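Local coordinates for unknown protein (Galdieria sulphuraria, PDB 2NYI), which is of unknown function but carries tandem ACT domains, a fold that in relatives often binds amino acids or other small regulatory ligands, at residues D90-P101 and L138-F149. Sequence-based numbering, arbitrary orientation.
Sequences DTREYELYVEGP and LFRMGSRVAFPF
Tyr94 and Phe147, from neighbouring antiparallel strands, form an offset stack on one sheet face. Their planes are only 2° apart, their centroids 4.2 Å. Phe147 has CG between its backbone N and carbonyl carbon (chi1 58°), which brings its ring over one face of Tyr94. Tyr94 OH reaches Phe149, 3.2 Å from its CA. Further along this face, Leu96 CD2 touches CE of selenomethionine Met141 at 3.6 Å, and Val98 CG1 meets the edge of the Phe139 ring, 3.8 Å from CE2. Helix 106-116 covers Leu96, Phe139 and Met141.

On the opposite face, Arg144 extends between Glu93 and Glu95 in a salt-bridge network. Its NE bonds Glu93 OE1 at 2.6 Å, in the guanidinium plane but from above the carboxylate plane. NH1 makes a weak bond to Glu95 OE2 at 3.0 Å. A leucine in place of Arg144 would probably leave both carboxylates without the cation they share. Glu99 OE2 lies at the guanidinium edge of Arg140, which also pairs with Glu127.

Paired backbone bonds run from Arg92–Phe147 to Gly100–Phe139. Strands 91-99 and 137-148 are the two central strands of a four-stranded antiparallel sheet, order 2-3-1-4, backed by helices: the ferredoxin-like βαββαβ fold of an ACT domain.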
loop_
_atom_site.group_PDB
_atom_site.type_symbol
_atom_site.label_atom_id
_atom_site.label_comp_id
_atom_site.label_asym_id
_atom_site.label_seq_id
_atom_site.Cartn_x
_atom_site.Cartn_y
_atom_site.Cartn_z
ATOM N N ASP A 90 19.537 -11.834 -12.222
ATOM C CA ASP A 90 19.409 -12.933 -11.276
ATOM C C ASP A 90 18.484 -12.591 -10.103
ATOM O O ASP A 90 18.222 -13.438 -9.251
ATOM C CB ASP A 90 20.778 -13.321 -10.735
ATOM C CG ASP A 90 21.796 -13.520 -11.837
ATOM O OD1 ASP A 90 21.379 -13.843 -12.976
ATOM O OD2 ASP A 90 23.002 -13.346 -11.565
ATOM N N THR A 91 17.999 -11.362 -10.056
ATOM C CA THR A 91 16.976 -11.004 -9.051
ATOM C C THR A 91 15.736 -11.881 -9.243
ATOM O O THR A 91 15.279 -12.083 -10.380
ATOM C CB THR A 91 16.602 -9.517 -9.155
ATOM O OG1 THR A 91 17.764 -8.729 -8.891
ATOM C CG2 THR A 91 15.517 -9.139 -8.140
ATOM N N ARG A 92 15.218 -12.405 -8.129
ATOM C CA ARG A 92 13.957 -13.155 -8.075
ATOM C C ARG A 92 13.107 -12.607 -6.913
ATOM O O ARG A 92 13.635 -11.963 -5.995
ATOM C CB ARG A 92 14.212 -14.666 -7.895
ATOM C CG ARG A 92 14.933 -15.382 -9.085
ATOM C CD ARG A 92 14.122 -15.324 -10.383
ATOM N NE ARG A 92 14.817 -16.030 -11.473
ATOM C CZ ARG A 92 15.767 -15.510 -12.248
ATOM N NH1 ARG A 92 16.171 -14.255 -12.079
ATOM N NH2 ARG A 92 16.328 -16.264 -13.201
ATOM N N GLU A 93 11.802 -12.852 -6.965
ATOM C CA GLU A 93 10.930 -12.411 -5.895
ATOM C C GLU A 93 10.551 -13.591 -5.031
ATOM O O GLU A 93 10.481 -14.746 -5.509
ATOM C CB GLU A 93 9.713 -11.688 -6.461
ATOM C CG GLU A 93 10.112 -10.420 -7.195
ATOM C CD GLU A 93 8.925 -9.534 -7.549
ATOM O OE1 GLU A 93 7.810 -10.059 -7.725
ATOM O OE2 GLU A 93 9.119 -8.308 -7.670
ATOM N N TYR A 94 10.328 -13.288 -3.756
ATOM C CA TYR A 94 10.105 -14.277 -2.730
ATOM C C TYR A 94 9.013 -13.751 -1.825
ATOM O O TYR A 94 8.962 -12.551 -1.526
ATOM C CB TYR A 94 11.362 -14.473 -1.881
ATOM C CG TYR A 94 12.544 -15.008 -2.665
ATOM C CD1 TYR A 94 12.814 -16.364 -2.701
ATOM C CD2 TYR A 94 13.373 -14.149 -3.369
ATOM C CE1 TYR A 94 13.894 -16.870 -3.436
ATOM C CE2 TYR A 94 14.450 -14.651 -4.148
ATOM C CZ TYR A 94 14.704 -16.004 -4.154
ATOM O OH TYR A 94 15.781 -16.497 -4.883
ATOM N N GLU A 95 8.168 -14.657 -1.381
ATOM C CA GLU A 95 7.135 -14.317 -0.405
ATOM C C GLU A 95 7.720 -14.646 0.963
ATOM O O GLU A 95 8.266 -15.741 1.179
ATOM C CB GLU A 95 5.851 -15.107 -0.668
ATOM C CG GLU A 95 5.099 -14.654 -1.924
ATOM C CD GLU A 95 4.430 -13.275 -1.766
ATOM O OE1 GLU A 95 4.223 -12.815 -0.613
ATOM O OE2 GLU A 95 4.095 -12.654 -2.802
ATOM N N LEU A 96 7.636 -13.676 1.861
ATOM C CA LEU A 96 8.185 -13.802 3.200
ATOM C C LEU A 96 7.040 -13.721 4.197
ATOM O O LEU A 96 6.178 -12.823 4.108
ATOM C CB LEU A 96 9.226 -12.694 3.434
ATOM C CG LEU A 96 9.762 -12.443 4.855
ATOM C CD1 LEU A 96 10.680 -13.578 5.295
ATOM C CD2 LEU A 96 10.534 -11.157 4.870
ATOM N N TYR A 97 7.014 -14.654 5.145
ATOM C CA TYR A 97 5.963 -14.661 6.166
ATOM C C TYR A 97 6.615 -14.846 7.527
ATOM O O TYR A 97 7.534 -15.659 7.669
ATOM C CB TYR A 97 4.956 -15.793 5.931
ATOM C CG TYR A 97 4.386 -15.858 4.536
ATOM C CD1 TYR A 97 3.309 -15.046 4.157
ATOM C CD2 TYR A 97 4.922 -16.732 3.586
ATOM C CE1 TYR A 97 2.782 -15.106 2.865
ATOM C CE2 TYR A 97 4.402 -16.802 2.299
ATOM C CZ TYR A 97 3.336 -15.987 1.944
ATOM O OH TYR A 97 2.830 -16.063 0.662
ATOM N N VAL A 98 6.175 -14.054 8.501
ATOM C CA VAL A 98 6.706 -14.130 9.864
ATOM C C VAL A 98 5.515 -14.194 10.814
ATOM O O VAL A 98 4.562 -13.420 10.668
ATOM C CB VAL A 98 7.564 -12.873 10.217
ATOM C CG1 VAL A 98 8.147 -12.970 11.634
ATOM C CG2 VAL A 98 8.665 -12.619 9.156
ATOM N N GLU A 99 5.555 -15.106 11.783
ATOM C CA GLU A 99 4.502 -15.143 12.797
ATOM C C GLU A 99 5.079 -15.606 14.129
ATOM O O GLU A 99 5.857 -16.564 14.172
ATOM C CB GLU A 99 3.367 -16.068 12.344
ATOM C CG GLU A 99 2.190 -16.142 13.309
ATOM C CD GLU A 99 1.030 -16.947 12.761
ATOM O OE1 GLU A 99 0.522 -17.816 13.501
ATOM O OE2 GLU A 99 0.622 -16.712 11.599
ATOM N N GLY A 100 4.705 -14.914 15.204
ATOM C CA GLY A 100 5.037 -15.343 16.559
ATOM C C GLY A 100 4.631 -14.297 17.582
ATOM O O GLY A 100 3.894 -13.378 17.252
ATOM N N PRO A 101 5.136 -14.418 18.831
ATOM C CA PRO A 101 4.825 -13.403 19.843
ATOM C C PRO A 101 5.340 -12.052 19.357
ATOM O O PRO A 101 6.419 -11.989 18.768
ATOM C CB PRO A 101 5.651 -13.844 21.058
ATOM C CG PRO A 101 5.969 -15.274 20.825
ATOM C CD PRO A 101 6.037 -15.463 19.341
ATOM N N LEU A 138 -0.076 -11.481 19.252
ATOM C CA LEU A 138 0.461 -12.173 18.084
ATOM C C LEU A 138 0.894 -11.132 17.058
ATOM O O LEU A 138 0.222 -10.123 16.875
ATOM C CB LEU A 138 -0.567 -13.126 17.479
ATOM C CG LEU A 138 -0.039 -14.017 16.332
ATOM C CD1 LEU A 138 0.967 -15.075 16.834
ATOM C CD2 LEU A 138 -1.177 -14.681 15.552
ATOM N N PHE A 139 2.045 -11.387 16.444
ATOM C CA PHE A 139 2.589 -10.546 15.391
ATOM C C PHE A 139 2.552 -11.362 14.112
ATOM O O PHE A 139 2.948 -12.525 14.113
ATOM C CB PHE A 139 4.024 -10.140 15.729
ATOM C CG PHE A 139 4.778 -9.535 14.562
ATOM C CD1 PHE A 139 4.637 -8.180 14.251
ATOM C CD2 PHE A 139 5.624 -10.331 13.780
ATOM C CE1 PHE A 139 5.338 -7.607 13.151
ATOM C CE2 PHE A 139 6.336 -9.784 12.710
ATOM C CZ PHE A 139 6.189 -8.415 12.391
ATOM N N ARG A 140 2.067 -10.759 13.023
ATOM C CA ARG A 140 2.125 -11.399 11.710
ATOM C C ARG A 140 2.703 -10.428 10.700
ATOM O O ARG A 140 2.362 -9.247 10.723
ATOM C CB ARG A 140 0.729 -11.809 11.248
ATOM C CG ARG A 140 0.150 -13.031 11.971
ATOM C CD ARG A 140 -0.838 -13.737 11.054
ATOM N NE ARG A 140 -1.864 -14.468 11.791
ATOM C CZ ARG A 140 -3.163 -14.174 11.774
ATOM N NH1 ARG A 140 -3.619 -13.157 11.046
ATOM N NH2 ARG A 140 -4.010 -14.903 12.486
HETATM N N MSE A 141 3.584 -10.928 9.838
HETATM C CA MSE A 141 4.134 -10.110 8.761
HETATM C C MSE A 141 4.050 -10.868 7.455
HETATM O O MSE A 141 4.368 -12.045 7.387
HETATM C CB MSE A 141 5.577 -9.728 9.060
HETATM C CG MSE A 141 6.267 -9.086 7.892
HETATM SE SE MSE A 141 8.056 -8.545 8.389
HETATM C CE MSE A 141 8.734 -8.774 6.879
ATOM N N GLY A 142 3.596 -10.195 6.410
ATOM C CA GLY A 142 3.591 -10.797 5.082
ATOM C C GLY A 142 4.254 -9.819 4.141
ATOM O O GLY A 142 3.939 -8.623 4.149
ATOM N N SER A 143 5.154 -10.312 3.302
ATOM C CA SER A 143 5.960 -9.405 2.512
ATOM C C SER A 143 6.344 -10.072 1.181
ATOM O O SER A 143 6.422 -11.307 1.092
ATOM C CB SER A 143 7.222 -9.056 3.311
ATOM O OG SER A 143 7.901 -7.926 2.780
ATOM N N ARG A 144 6.549 -9.250 0.158
ATOM C CA ARG A 144 7.217 -9.702 -1.058
ATOM C C ARG A 144 8.545 -8.966 -1.150
ATOM O O ARG A 144 8.595 -7.724 -1.075
ATOM C CB ARG A 144 6.352 -9.421 -2.278
ATOM C CG ARG A 144 6.794 -10.117 -3.560
ATOM C CD ARG A 144 5.776 -9.750 -4.625
ATOM N NE ARG A 144 5.954 -10.430 -5.900
ATOM C CZ ARG A 144 5.152 -11.386 -6.364
ATOM N NH1 ARG A 144 4.115 -11.807 -5.647
ATOM N NH2 ARG A 144 5.394 -11.928 -7.551
ATOM N N VAL A 145 9.623 -9.735 -1.291
ATOM C CA VAL A 145 10.977 -9.180 -1.342
ATOM C C VAL A 145 11.696 -9.682 -2.590
ATOM O O VAL A 145 11.307 -10.697 -3.161
ATOM C CB VAL A 145 11.815 -9.551 -0.060
ATOM C CG1 VAL A 145 11.108 -9.064 1.210
ATOM C CG2 VAL A 145 12.120 -11.083 0.012
ATOM N N ALA A 146 12.726 -8.956 -3.019
ATOM C CA ALA A 146 13.466 -9.319 -4.220
ATOM C C ALA A 146 14.956 -9.254 -3.951
ATOM O O ALA A 146 15.463 -8.268 -3.401
ATOM C CB ALA A 146 13.102 -8.397 -5.382
ATOM N N PHE A 147 15.651 -10.307 -4.371
ATOM C CA PHE A 147 17.102 -10.349 -4.290
ATOM C C PHE A 147 17.661 -11.398 -5.241
ATOM O O PHE A 147 16.923 -12.291 -5.702
ATOM C CB PHE A 147 17.567 -10.593 -2.842
ATOM C CG PHE A 147 17.032 -11.864 -2.229
ATOM C CD1 PHE A 147 17.622 -13.092 -2.523
ATOM C CD2 PHE A 147 15.946 -11.828 -1.350
ATOM C CE1 PHE A 147 17.144 -14.263 -1.968
ATOM C CE2 PHE A 147 15.449 -12.994 -0.790
ATOM C CZ PHE A 147 16.055 -14.218 -1.077
ATOM N N PRO A 148 18.973 -11.293 -5.566
ATOM C CA PRO A 148 19.590 -12.306 -6.437
ATOM C C PRO A 148 19.472 -13.702 -5.851
ATOM O O PRO A 148 19.869 -13.932 -4.697
ATOM C CB PRO A 148 21.067 -11.886 -6.489
ATOM C CG PRO A 148 21.035 -10.383 -6.252
ATOM C CD PRO A 148 19.910 -10.209 -5.223
ATOM N N PHE A 149 18.952 -14.636 -6.646
ATOM C CA PHE A 149 18.667 -15.981 -6.155
ATOM C C PHE A 149 19.864 -16.706 -5.505
ATOM O O PHE A 149 19.654 -17.528 -4.613
ATOM C CB PHE A 149 18.008 -16.868 -7.231
ATOM C CG PHE A 149 18.925 -17.247 -8.368
ATOM C CD1 PHE A 149 19.872 -18.267 -8.213
ATOM C CD2 PHE A 149 18.825 -16.607 -9.598
ATOM C CE1 PHE A 149 20.738 -18.613 -9.261
ATOM C CE2 PHE A 149 19.678 -16.954 -10.656
ATOM C CZ PHE A 149 20.638 -17.953 -10.484
#